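Local atomic coordinates of unknown protein (Arabidopsis thaliana, PDB entry 2GM3), a protein that binds adenosine monophosphate and belongs to the universal stress protein A family, its cellular role being undefined. Residues I25-A30 / I161-E167; A105-T109 / E119-V123. All blocks are in the same frame, centred on the assembly; numbering follows the deposited sequence.

Interaction 1. Residues I25-A30 / I161-E167. With AMP (adenosine monophosphate), chain G.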
ATOM      1  N   ILE A  25       2.770  17.098   4.703  1.00 55.80           N
ATOM      2  CA  ILE A  25       3.691  16.698   3.653  1.00 55.53           C
ATOM      3  C   ILE A  25       3.498  15.229   3.270  1.00 55.76           C
ATOM      4  O   ILE A  25       3.502  14.884   2.093  1.00 55.64           O
ATOM      5  CB  ILE A  25       5.146  16.942   4.034  1.00 55.74           C
ATOM      6  CG1 ILE A  25       5.373  18.390   4.475  1.00 54.36           C
ATOM      7  CG2 ILE A  25       6.030  16.675   2.848  1.00 55.42           C
ATOM      8  CD1 ILE A  25       6.630  18.551   5.283  1.00 53.97           C
ATOM      9  N   SER A  26       3.251  14.379   4.259  1.00 55.72           N
ATOM     10  CA  SER A  26       3.223  12.967   3.984  1.00 56.01           C
ATOM     11  C   SER A  26       1.970  12.535   3.203  1.00 56.31           C
ATOM     12  O   SER A  26       2.043  11.742   2.251  1.00 56.22           O
ATOM     13  CB  SER A  26       3.441  12.151   5.266  1.00 55.41           C
ATOM     14  OG  SER A  26       2.335  12.253   6.124  1.00 56.14           O
ATOM     15  N   CYS A  27       0.819  13.057   3.583  1.00 56.91           N
ATOM     16  CA  CYS A  27      -0.399  12.626   2.923  1.00 57.14           C
ATOM     17  C   CYS A  27      -0.482  13.294   1.568  1.00 56.97           C
ATOM     18  O   CYS A  27      -1.075  12.754   0.662  1.00 58.21           O
ATOM     19  CB  CYS A  27      -1.642  12.890   3.766  1.00 57.56           C
ATOM     20  SG  CYS A  27      -2.273  14.601   3.670  1.00 60.80           S
ATOM     21  N   LYS A  28       0.150  14.437   1.413  1.00 56.32           N
ATOM     22  CA  LYS A  28       0.183  15.117   0.156  1.00 56.94           C
ATOM     23  C   LYS A  28       1.036  14.312  -0.816  1.00 57.25           C
ATOM     24  O   LYS A  28       0.632  14.052  -1.971  1.00 57.54           O
ATOM     25  CB  LYS A  28       0.778  16.518   0.333  1.00 56.44           C
ATOM     26  CG  LYS A  28       0.447  17.470  -0.814  1.00 58.24           C
ATOM     27  CD  LYS A  28       1.083  18.871  -0.632  1.00 57.83           C
ATOM     28  CE  LYS A  28       1.229  19.554  -1.980  1.00 61.30           C
ATOM     29  NZ  LYS A  28       1.589  21.012  -1.853  1.00 62.13           N
ATOM     30  N   ARG A  29       2.224  13.936  -0.353  1.00 57.01           N
ATOM     31  CA  ARG A  29       3.101  13.091  -1.121  1.00 57.13           C
ATOM     32  C   ARG A  29       2.390  11.789  -1.472  1.00 57.27           C
ATOM     33  O   ARG A  29       2.408  11.349  -2.631  1.00 56.77           O
ATOM     34  CB  ARG A  29       4.408  12.818  -0.357  1.00 56.98           C
ATOM     35  CG  ARG A  29       5.264  11.766  -1.023  1.00 57.07           C
ATOM     36  CD  ARG A  29       5.649  12.228  -2.447  1.00 57.69           C
ATOM     37  NE  ARG A  29       6.106  13.602  -2.409  1.00 57.78           N
ATOM     38  CZ  ARG A  29       5.802  14.521  -3.306  1.00 60.25           C
ATOM     39  NH1 ARG A  29       5.044  14.213  -4.360  1.00 61.51           N
ATOM     40  NH2 ARG A  29       6.257  15.751  -3.141  1.00 58.91           N
ATOM     41  N   ALA A  30       1.733  11.209  -0.468  1.00 57.04           N
ATOM     42  CA  ALA A  30       0.985   9.975  -0.653  1.00 57.49           C
ATOM     43  C   ALA A  30      -0.082  10.085  -1.753  1.00 57.67           C
ATOM     44  O   ALA A  30      -0.199   9.207  -2.604  1.00 57.65           O
ATOM     45  CB  ALA A  30       0.346   9.581   0.639  1.00 56.55           C
ATOM     46  N   ILE A 161       3.176   5.289   1.837  1.00 58.25           N
ATOM     47  CA  ILE A 161       4.096   6.096   1.058  1.00 57.39           C
ATOM     48  C   ILE A 161       4.777   7.071   1.973  1.00 57.68           C
ATOM     49  O   ILE A 161       4.108   7.801   2.680  1.00 58.26           O
ATOM     50  CB  ILE A 161       3.335   6.872  -0.069  1.00 58.31           C
ATOM     51  CG1 ILE A 161       2.594   5.874  -0.976  1.00 56.70           C
ATOM     52  CG2 ILE A 161       4.298   7.771  -0.896  1.00 57.15           C
ATOM     53  CD1 ILE A 161       1.291   6.307  -1.426  1.00 54.81           C
ATOM     54  N   LYS A 162       6.108   7.051   1.961  1.00 57.88           N
ATOM     55  CA  LYS A 162       6.950   7.924   2.753  1.00 58.18           C
ATOM     56  C   LYS A 162       7.328   9.108   1.915  1.00 58.40           C
ATOM     57  O   LYS A 162       7.210   9.061   0.706  1.00 59.06           O
ATOM     58  CB  LYS A 162       8.232   7.234   3.195  1.00 57.82           C
ATOM     59  CG  LYS A 162       8.009   6.191   4.281  1.00 60.24           C
ATOM     60  CD  LYS A 162       9.234   5.260   4.381  1.00 60.99           C
ATOM     61  CE  LYS A 162       8.933   4.000   5.197  1.00 64.20           C
ATOM     62  NZ  LYS A 162       9.638   2.775   4.585  1.00 66.56           N
ATOM     63  N   ARG A 163       7.788  10.177   2.554  1.00 58.64           N
ATOM     64  CA  ARG A 163       8.089  11.427   1.886  1.00 58.41           C
ATOM     65  C   ARG A 163       9.410  11.316   1.172  1.00 59.39           C
ATOM     66  O   ARG A 163      10.231  10.471   1.515  1.00 59.84           O
ATOM     67  CB  ARG A 163       8.145  12.565   2.912  1.00 58.15           C
ATOM     68  CG  ARG A 163       6.755  12.854   3.540  1.00 57.68           C
ATOM     69  CD  ARG A 163       6.834  13.669   4.796  1.00 53.76           C
ATOM     70  NE  ARG A 163       7.681  13.011   5.760  1.00 54.83           N
ATOM     71  CZ  ARG A 163       7.762  13.378   7.020  1.00 55.92           C
ATOM     72  NH1 ARG A 163       7.029  14.408   7.452  1.00 56.03           N
ATOM     73  NH2 ARG A 163       8.582  12.729   7.835  1.00 55.61           N
ATOM     74  N   ASN A 164       9.621  12.162   0.169  1.00 59.83           N
ATOM     75  CA  ASN A 164      10.927  12.275  -0.461  1.00 60.40           C
ATOM     76  C   ASN A 164      11.911  12.820   0.553  1.00 60.49           C
ATOM     77  O   ASN A 164      11.543  13.563   1.451  1.00 60.67           O
ATOM     78  CB  ASN A 164      10.868  13.204  -1.692  1.00 60.77           C
ATOM     79  CG  ASN A 164       9.888  12.702  -2.774  1.00 63.54           C
ATOM     80  OD1 ASN A 164       9.619  11.496  -2.879  1.00 66.02           O
ATOM     81  ND2 ASN A 164       9.355  13.624  -3.573  1.00 64.17           N
ATOM     82  N   ALA A 165      13.175  12.453   0.405  1.00 60.79           N
ATOM     83  CA  ALA A 165      14.226  12.965   1.265  1.00 60.78           C
ATOM     84  C   ALA A 165      14.217  14.494   1.305  1.00 60.96           C
ATOM     85  O   ALA A 165      14.452  15.105   2.359  1.00 61.19           O
ATOM     86  CB  ALA A 165      15.598  12.464   0.788  1.00 60.54           C
ATOM     87  N   ASP A 166      13.954  15.115   0.157  1.00 60.88           N
ATOM     88  CA  ASP A 166      14.137  16.566   0.043  1.00 60.99           C
ATOM     89  C   ASP A 166      12.949  17.363   0.577  1.00 60.46           C
ATOM     90  O   ASP A 166      12.974  18.594   0.573  1.00 60.63           O
ATOM     91  CB  ASP A 166      14.509  16.997  -1.392  1.00 61.81           C
ATOM     92  CG  ASP A 166      13.363  16.790  -2.390  1.00 63.40           C
ATOM     93  OD1 ASP A 166      13.562  17.066  -3.601  1.00 64.69           O
ATOM     94  OD2 ASP A 166      12.266  16.366  -1.960  1.00 64.82           O
ATOM     95  N   GLU A 167      11.913  16.674   1.033  1.00 59.67           N
ATOM     96  CA  GLU A 167      10.774  17.349   1.651  1.00 59.00           C
ATOM     97  C   GLU A 167      10.545  16.868   3.080  1.00 58.50           C
ATOM     98  O   GLU A 167       9.586  17.259   3.718  1.00 58.76           O
ATOM     99  CB  GLU A 167       9.508  17.149   0.822  1.00 58.59           C
ATOM    100  CG  GLU A 167       9.051  15.725   0.833  1.00 59.33           C
ATOM    101  CD  GLU A 167       7.869  15.458  -0.048  1.00 59.93           C
ATOM    102  OE1 GLU A 167       7.700  14.264  -0.384  1.00 58.94           O
ATOM    103  OE2 GLU A 167       7.132  16.424  -0.400  1.00 60.81           O
TER
HETATM  104  P   AMP G 176       2.220   8.417  10.509  1.00 36.27           P
HETATM  105  O1P AMP G 176       1.497   8.954  11.611  1.00 39.56           O
HETATM  106  O2P AMP G 176       3.399   9.215  10.094  1.00 34.63           O
HETATM  107  O3P AMP G 176       2.529   6.998  10.534  1.00 32.77           O
HETATM  108  O5' AMP G 176       1.290   8.503   9.219  1.00 34.90           O
HETATM  109  C5' AMP G 176       0.896   9.760   8.716  1.00 31.51           C
HETATM  110  C4' AMP G 176      -0.294   9.490   7.835  1.00 33.03           C
HETATM  111  O4' AMP G 176      -1.456   9.041   8.612  1.00 35.15           O
HETATM  112  C3' AMP G 176      -0.762  10.713   7.099  1.00 33.38           C
HETATM  113  O3' AMP G 176       0.062  10.857   5.906  1.00 31.87           O
HETATM  114  C2' AMP G 176      -2.184  10.309   6.741  1.00 33.90           C
HETATM  115  O2' AMP G 176      -2.149   9.511   5.557  1.00 31.27           O
HETATM  116  C1' AMP G 176      -2.627   9.474   7.937  1.00 33.28           C
HETATM  117  N9  AMP G 176      -3.247  10.372   8.931  1.00 36.36           N
HETATM  118  C8  AMP G 176      -2.674  10.935  10.020  1.00 34.22           C
HETATM  119  N7  AMP G 176      -3.586  11.689  10.658  1.00 33.75           N
HETATM  120  C5  AMP G 176      -4.746  11.573  10.001  1.00 36.14           C
HETATM  121  C6  AMP G 176      -6.038  12.081  10.172  1.00 33.50           C
HETATM  122  N6  AMP G 176      -6.366  12.887  11.165  1.00 33.23           N
HETATM  123  N1  AMP G 176      -6.970  11.750   9.286  1.00 33.41           N
HETATM  124  C2  AMP G 176      -6.730  10.965   8.256  1.00 34.77           C
HETATM  125  N3  AMP G 176      -5.526  10.450   8.052  1.00 37.48           N
HETATM  126  C4  AMP G 176      -4.525  10.736   8.906  1.00 36.75           C
HETATM  127  O   HOH W   1       4.312  16.418   0.097  1.00 42.26           O
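R29, near the N-terminal end of helix 25-39, grips E167 side-on, one nitrogen to each carboxylate oxygen. R29 NE meets the syn lone pair of E167 OE1 nearly straight (178°) at 2.7 Å. R29 NH2 reaches E167 OE2 at 3.0 Å from well out of the carboxylate plane. The anti lone pair of OE1 takes the backbone N-H of N164, so two donors fix this oxygen, while a water bridges OE2 to the I25 carbonyl. N164 ND2 lies over one guanidinium face, toward the rim, the planes nearly parallel, without a hydrogen bond.

Van der Waals contacts of carbon atoms flank the bridge. I25 CG2 lies 3.7 Å from R163 CD; R163 CG passes 3.6 Å from S26 CA, and the apolar A30 CB meets I161 CD1 at 4.0 Å.

The same helix end touches the nucleotide: AMP O3' donates to S26 OG at 2.7 Å. OG also bonds D175, and R163 pairs with that carboxylate and the backbone O of D174.

The contact fastens the first two turns of helix 25-39 to 158-162, the outermost strand of the chain's sheet; A30 and I161 rest on V129 of strand 127-132, and P157 of the second subunit packs on I161.

Interaction 2. Residues A105-T109 / E119-V123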
ATOM      1  N   ALA A 105     -15.251  12.949  -0.625  1.00 57.78           N
ATOM      2  CA  ALA A 105     -14.450  13.376   0.512  1.00 57.51           C
ATOM      3  C   ALA A 105     -15.354  13.664   1.680  1.00 57.08           C
ATOM      4  O   ALA A 105     -16.403  14.274   1.520  1.00 56.01           O
ATOM      5  CB  ALA A 105     -13.629  14.605   0.156  1.00 57.13           C
ATOM      6  N   TRP A 106     -14.944  13.207   2.860  1.00 56.76           N
ATOM      7  CA  TRP A 106     -15.723  13.485   4.058  1.00 56.13           C
ATOM      8  C   TRP A 106     -14.862  13.442   5.304  1.00 56.31           C
ATOM      9  O   TRP A 106     -13.675  13.037   5.271  1.00 56.03           O
ATOM     10  CB  TRP A 106     -16.883  12.519   4.172  1.00 55.24           C
ATOM     11  CG  TRP A 106     -16.451  11.174   4.508  1.00 55.81           C
ATOM     12  CD1 TRP A 106     -16.466  10.604   5.732  1.00 55.39           C
ATOM     13  CD2 TRP A 106     -15.904  10.205   3.614  1.00 55.41           C
ATOM     14  NE1 TRP A 106     -15.956   9.352   5.668  1.00 55.48           N
ATOM     15  CE2 TRP A 106     -15.614   9.066   4.376  1.00 55.82           C
ATOM     16  CE3 TRP A 106     -15.647  10.186   2.236  1.00 56.27           C
ATOM     17  CZ2 TRP A 106     -15.073   7.888   3.813  1.00 56.80           C
ATOM     18  CZ3 TRP A 106     -15.121   9.014   1.671  1.00 57.59           C
ATOM     19  CH2 TRP A 106     -14.826   7.887   2.466  1.00 56.46           C
ATOM     20  N   ILE A 107     -15.490  13.852   6.403  1.00 56.10           N
ATOM     21  CA  ILE A 107     -14.844  13.954   7.686  1.00 56.47           C
ATOM     22  C   ILE A 107     -15.549  13.037   8.667  1.00 56.60           C
ATOM     23  O   ILE A 107     -16.771  12.952   8.668  1.00 56.46           O
ATOM     24  CB  ILE A 107     -14.907  15.412   8.171  1.00 56.43           C
ATOM     25  CG1 ILE A 107     -14.049  16.278   7.230  1.00 57.57           C
ATOM     26  CG2 ILE A 107     -14.443  15.503   9.640  1.00 57.13           C
ATOM     27  CD1 ILE A 107     -14.095  17.786   7.435  1.00 57.30           C
ATOM     28  N   LYS A 108     -14.759  12.320   9.462  1.00 56.90           N
ATOM     29  CA  LYS A 108     -15.249  11.584  10.608  1.00 56.90           C
ATOM     30  C   LYS A 108     -14.533  12.099  11.842  1.00 57.25           C
ATOM     31  O   LYS A 108     -13.465  12.704  11.737  1.00 58.41           O
ATOM     32  CB  LYS A 108     -14.998  10.094  10.398  1.00 57.19           C
ATOM     33  CG  LYS A 108     -15.900   9.459   9.342  1.00 57.09           C
ATOM     34  CD  LYS A 108     -17.329   9.268   9.855  1.00 56.27           C
ATOM     35  CE  LYS A 108     -18.233   8.732   8.768  1.00 56.20           C
ATOM     36  NZ  LYS A 108     -19.679   8.764   9.195  1.00 56.97           N
ATOM     37  N   THR A 109     -15.103  11.879  13.011  1.00 57.56           N
ATOM     38  CA  THR A 109     -14.505  12.356  14.247  1.00 57.80           C
ATOM     39  C   THR A 109     -13.993  11.186  15.099  1.00 58.00           C
ATOM     40  O   THR A 109     -14.559  10.089  15.069  1.00 58.07           O
ATOM     41  CB  THR A 109     -15.546  13.238  15.026  1.00 58.28           C
ATOM     42  OG1 THR A 109     -15.982  14.316  14.186  1.00 57.51           O
ATOM     43  CG2 THR A 109     -14.971  13.830  16.327  1.00 57.70           C
ATOM     44  N   GLU A 119     -13.626   3.120   9.104  1.00 60.29           N
ATOM     45  CA  GLU A 119     -14.108   3.598   7.821  1.00 60.13           C
ATOM     46  C   GLU A 119     -13.794   2.613   6.704  1.00 60.04           C
ATOM     47  O   GLU A 119     -14.647   2.359   5.827  1.00 60.19           O
ATOM     48  CB  GLU A 119     -13.602   5.005   7.543  1.00 59.66           C
ATOM     49  CG  GLU A 119     -14.274   6.053   8.445  1.00 60.26           C
ATOM     50  CD  GLU A 119     -15.696   6.372   7.994  1.00 61.66           C
ATOM     51  OE1 GLU A 119     -16.671   5.883   8.634  1.00 63.52           O
ATOM     52  OE2 GLU A 119     -15.847   7.077   6.971  1.00 60.50           O
ATOM     53  N   VAL A 120     -12.617   1.993   6.781  1.00 59.74           N
ATOM     54  CA  VAL A 120     -12.282   0.909   5.855  1.00 59.08           C
ATOM     55  C   VAL A 120     -13.324  -0.181   5.866  1.00 59.42           C
ATOM     56  O   VAL A 120     -13.783  -0.595   4.805  1.00 59.72           O
ATOM     57  CB  VAL A 120     -10.866   0.340   6.107  1.00 59.42           C
ATOM     58  CG1 VAL A 120     -10.686  -0.990   5.373  1.00 57.40           C
ATOM     59  CG2 VAL A 120      -9.801   1.384   5.705  1.00 56.83           C
ATOM     60  N   LYS A 121     -13.719  -0.641   7.046  1.00 59.57           N
ATOM     61  CA  LYS A 121     -14.730  -1.682   7.073  1.00 60.35           C
ATOM     62  C   LYS A 121     -16.167  -1.252   6.758  1.00 60.14           C
ATOM     63  O   LYS A 121     -16.992  -2.089   6.415  1.00 60.07           O
ATOM     64  CB  LYS A 121     -14.629  -2.627   8.289  1.00 61.08           C
ATOM     65  CG  LYS A 121     -14.364  -2.010   9.656  1.00 62.68           C
ATOM     66  CD  LYS A 121     -13.399  -2.943  10.443  1.00 64.31           C
ATOM     67  CE  LYS A 121     -13.751  -3.025  11.920  1.00 64.93           C
ATOM     68  NZ  LYS A 121     -15.051  -3.756  12.100  1.00 66.80           N
ATOM     69  N   ARG A 122     -16.436   0.056   6.788  1.00 60.17           N
ATOM     70  CA  ARG A 122     -17.769   0.599   6.487  1.00 59.80           C
ATOM     71  C   ARG A 122     -17.873   0.834   4.982  1.00 59.74           C
ATOM     72  O   ARG A 122     -18.834   0.430   4.347  1.00 59.41           O
ATOM     73  CB  ARG A 122     -17.966   1.928   7.245  1.00 59.84           C
ATOM     74  CG  ARG A 122     -19.392   2.501   7.353  1.00 59.99           C
ATOM     75  CD  ARG A 122     -19.375   4.032   7.577  1.00 59.94           C
ATOM     76  NE  ARG A 122     -19.620   4.659   6.296  1.00 61.17           N
ATOM     77  CZ  ARG A 122     -19.062   5.759   5.824  1.00 61.50           C
ATOM     78  NH1 ARG A 122     -18.193   6.468   6.508  1.00 61.78           N
ATOM     79  NH2 ARG A 122     -19.396   6.151   4.621  1.00 65.72           N
ATOM     80  N   VAL A 123     -16.854   1.477   4.422  1.00 59.69           N
ATOM     81  CA  VAL A 123     -16.875   1.955   3.050  1.00 59.64           C
ATOM     82  C   VAL A 123     -16.401   0.865   2.118  1.00 59.54           C
ATOM     83  O   VAL A 123     -16.816   0.795   0.966  1.00 59.55           O
ATOM     84  CB  VAL A 123     -15.967   3.192   2.928  1.00 59.65           C
ATOM     85  CG1 VAL A 123     -15.703   3.568   1.475  1.00 60.20           C
ATOM     86  CG2 VAL A 123     -16.582   4.360   3.678  1.00 60.22           C
TER
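W106 and E119 make the one hydrogen bond that spans this contact: the indole NE1 donates to E119 OE2 at 2.6 Å, with an N-H...O angle of 145°. The oxygen sits at the rim of the indole, close to the ring plane, and is approached nearly along its own C-O direction. Ring and carboxylate are steeply turned against each other, their planes 68° apart, so the acid meets the indole by its edge and does not stack on it.

The same carboxylate is paired within its own helix. R122, one turn on, forms a salt bridge with E119, and its NH1 also gives a weak hydrogen bond to E119 OE1 at 2.7 Å. E119 therefore stands between the indole N-H and the guanidinium, its chain bent at chi2.

K108 comes in from the strand at about a right angle to E119 and touches it with methylenes: CG lies 3.4 Å from the carboxylate carbon CD. Its amine stays farther off, with NZ 4.2 Å from E119 OE1, beyond salt-bridge range.

Outward from the polar group, V123 CG2 packs against the benzo part of the indole, 3.8 Å from W106 CZ2, and also lies over one face of the R122 guanidinium. V123 and W106 each touch strand 46-54 as well, through L49 and L51.

These side chains join strand 102-109, outermost in the chain's sheet, to helix 112-123, which follows it in the alpha/beta fold; the two short segments run at 130° to each other. The backbones stay well apart, the segment axes coming no nearer than 12.3 Å, and long side chains bridge the gap. The indole N-H and the R122 guanidinium bind one carboxylate, with the K108 amine more distant, a setting that would be expected to stabilise E119 in its charged form.

From the N terminus the chain forms central strand 6-11, then helix 25-39, whose N-terminal part meets its partner only when the chain leaves strand 158-162; interaction 1 closes that long loop of 130 residues. Nested inside it is interaction 2, a short closure in which strand 102-109 meets the helix that directly follows it. The two strands involved are the opposite outermost strands of the five-stranded parallel sheet, and the contacts lie on opposite sides of the chain's centre, 23 Å apart between centres, without touching. Interaction 1 ties in the nucleotide directly, whereas in interaction 2 the side chain of K108 stays about 8 Å from AMP between nearest atoms.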